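DUF1285 domain-containing protein (Shewanella baltica, PDB 2RA9) is of unknown function but adopts a fold with repeated structural motifs and may take part in signal transduction. Local coordinates at residues K48-I53 / Y61-P66. Numbering follows the deposited sequence.
Sequences KLFASI and YFLITP
Where helix 44-51 runs out into the edge strand 54-57 of the N-terminal mixed sheet, Ile53 and Phe50 meet Leu63 and Ile64 at the C-terminal end of strand 60-64 and Thr65 just after it. The backbone evidence is one hydrogen bond, from Ile64 N to Ile53 O at 2.9 Å; its N-H...O angle of 152° departs somewhat from linear. The same oxygen takes a CA-H...O contact from Leu63 CA at 3.3 Å. Since Phe62 pairs with His55 by backbone hydrogen bonds, the Ile64 bond carries the antiparallel pairing of 54-57 with 60-64 one step further, up to Ile53, the residue just before strand 54-57. Strands 54-57 and 60-64 form a beta hairpin at the edge of the sheet, and helix 44-51 leads directly into it, with strand 69-74 flanking 60-64 on its other side through the pairing of Leu63 with Val70.

Ile53 is the residue most covered by segment 61-66. Its CG1 lies between backbone N and carbonyl carbon (chi1 63°), and the chain then extends so that CD1 touches two neighbours: Thr65 CG2 at 3.5 Å and Leu63 CB at 3.8 Å. Ile53 and Leu63 cross at about a right angle. Leu63 divides its branches between helix backbone and aromatic ring: CD2 lies 3.4 Å from Phe50 O, which also accepts the turn bond from Ile53 N, while CD1 meets Phe50 CD1 obliquely at 3.9 Å. The Phe50 ring also makes an edge-to-face pair with Phe27. Thr65 turns its methyl to Ile53, and its OG1 bonds to Glu68 O, in the loop before strand 69-74.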
loop_
_atom_site.group_PDB
_atom_site.type_symbol
_atom_site.label_atom_id
_atom_site.label_comp_id
_atom_site.label_asym_id
_atom_site.label_seq_id
_atom_site.Cartn_x
_atom_site.Cartn_y
_atom_site.Cartn_z
ATOM N N LYS A 48 3.172 2.513 -10.726
ATOM C CA LYS A 48 4.284 1.779 -10.086
ATOM C C LYS A 48 5.583 2.626 -10.107
ATOM O O LYS A 48 6.298 2.696 -9.118
ATOM C CB LYS A 48 4.484 0.442 -10.813
ATOM C CG LYS A 48 5.604 -0.394 -10.318
ATOM C CD LYS A 48 5.598 -1.761 -10.979
ATOM C CE LYS A 48 6.706 -2.630 -10.426
ATOM N NZ LYS A 48 6.484 -4.064 -10.801
ATOM N N LEU A 49 5.854 3.298 -11.219
ATOM C CA LEU A 49 6.992 4.222 -11.299
ATOM C C LEU A 49 6.897 5.292 -10.220
ATOM O O LEU A 49 7.835 5.529 -9.441
ATOM C CB LEU A 49 7.046 4.899 -12.674
ATOM C CG LEU A 49 8.230 5.789 -12.983
ATOM C CD1 LEU A 49 9.505 4.976 -13.240
ATOM C CD2 LEU A 49 7.967 6.692 -14.173
ATOM N N PHE A 50 5.761 5.961 -10.135
ATOM C CA PHE A 50 5.645 7.004 -9.097
ATOM C C PHE A 50 5.623 6.413 -7.671
ATOM O O PHE A 50 6.097 7.050 -6.733
ATOM C CB PHE A 50 4.426 7.907 -9.345
ATOM C CG PHE A 50 4.535 8.733 -10.595
ATOM C CD1 PHE A 50 5.517 9.670 -10.739
ATOM C CD2 PHE A 50 3.645 8.539 -11.643
ATOM C CE1 PHE A 50 5.623 10.415 -11.914
ATOM C CE2 PHE A 50 3.756 9.281 -12.836
ATOM C CZ PHE A 50 4.755 10.190 -12.955
ATOM N N ALA A 51 5.107 5.206 -7.498
ATOM C CA ALA A 51 5.022 4.607 -6.150
ATOM C C ALA A 51 6.423 4.396 -5.589
ATOM O O ALA A 51 6.611 4.407 -4.381
ATOM C CB ALA A 51 4.264 3.292 -6.155
ATOM N N SER A 52 7.405 4.201 -6.460
ATOM C CA SER A 52 8.793 3.960 -6.038
ATOM C C SER A 52 9.388 5.122 -5.244
ATOM O O SER A 52 10.312 4.935 -4.460
ATOM C CB SER A 52 9.672 3.622 -7.249
ATOM O OG SER A 52 9.949 4.777 -8.071
ATOM N N ILE A 53 8.821 6.303 -5.441
ATOM C CA ILE A 53 9.273 7.530 -4.746
ATOM C C ILE A 53 8.190 8.155 -3.840
ATOM O O ILE A 53 8.282 9.306 -3.430
ATOM C CB ILE A 53 9.768 8.590 -5.770
ATOM C CG1 ILE A 53 8.650 9.054 -6.711
ATOM C CG2 ILE A 53 10.981 8.068 -6.526
ATOM C CD1 ILE A 53 9.015 10.308 -7.496
ATOM N N TYR A 61 1.167 12.611 2.131
ATOM C CA TYR A 61 1.861 11.834 1.097
ATOM C C TYR A 61 2.561 12.716 0.070
ATOM O O TYR A 61 2.078 13.773 -0.291
ATOM C CB TYR A 61 0.854 10.954 0.373
ATOM C CG TYR A 61 0.231 9.947 1.278
ATOM C CD1 TYR A 61 -0.920 10.261 2.003
ATOM C CD2 TYR A 61 0.755 8.651 1.389
ATOM C CE1 TYR A 61 -1.508 9.305 2.833
ATOM C CE2 TYR A 61 0.141 7.696 2.192
ATOM C CZ TYR A 61 -0.954 8.036 2.926
ATOM O OH TYR A 61 -1.568 7.092 3.713
ATOM N N PHE A 62 3.752 12.289 -0.340
ATOM C CA PHE A 62 4.604 13.027 -1.247
ATOM C C PHE A 62 5.334 12.095 -2.170
ATOM O O PHE A 62 5.634 10.960 -1.795
ATOM C CB PHE A 62 5.699 13.804 -0.445
ATOM C CG PHE A 62 5.160 14.716 0.609
ATOM C CD1 PHE A 62 4.882 14.225 1.873
ATOM C CD2 PHE A 62 4.933 16.041 0.338
ATOM C CE1 PHE A 62 4.352 15.039 2.842
ATOM C CE2 PHE A 62 4.408 16.873 1.335
ATOM C CZ PHE A 62 4.075 16.349 2.549
ATOM N N LEU A 63 5.587 12.578 -3.376
ATOM C CA LEU A 63 6.569 11.998 -4.262
ATOM C C LEU A 63 7.858 12.800 -4.034
ATOM O O LEU A 63 7.859 14.047 -4.103
ATOM C CB LEU A 63 6.125 12.080 -5.720
ATOM C CG LEU A 63 4.774 11.463 -6.033
ATOM C CD1 LEU A 63 4.442 11.620 -7.531
ATOM C CD2 LEU A 63 4.712 9.977 -5.637
ATOM N N ILE A 64 8.943 12.080 -3.791
ATOM C CA ILE A 64 10.167 12.686 -3.347
ATOM C C ILE A 64 11.332 12.393 -4.271
ATOM O O ILE A 64 11.770 11.237 -4.393
ATOM C CB ILE A 64 10.546 12.209 -1.874
ATOM C CG1 ILE A 64 9.468 12.649 -0.891
ATOM C CG2 ILE A 64 11.928 12.771 -1.482
ATOM C CD1 ILE A 64 9.295 14.137 -0.693
ATOM N N THR A 65 11.864 13.444 -4.910
ATOM C CA THR A 65 13.095 13.359 -5.700
ATOM C C THR A 65 13.973 14.558 -5.325
ATOM O O THR A 65 13.503 15.478 -4.661
ATOM C CB THR A 65 12.839 13.424 -7.218
ATOM O OG1 THR A 65 12.292 14.695 -7.575
ATOM C CG2 THR A 65 11.934 12.308 -7.682
ATOM N N PRO A 66 15.270 14.519 -5.672
ATOM C CA PRO A 66 16.111 15.665 -5.334
ATOM C C PRO A 66 15.557 17.010 -5.801
ATOM O O PRO A 66 15.563 17.983 -5.035
ATOM C CB PRO A 66 17.439 15.319 -5.987
ATOM C CG PRO A 66 17.471 13.768 -5.927
ATOM C CD PRO A 66 16.039 13.400 -6.219
#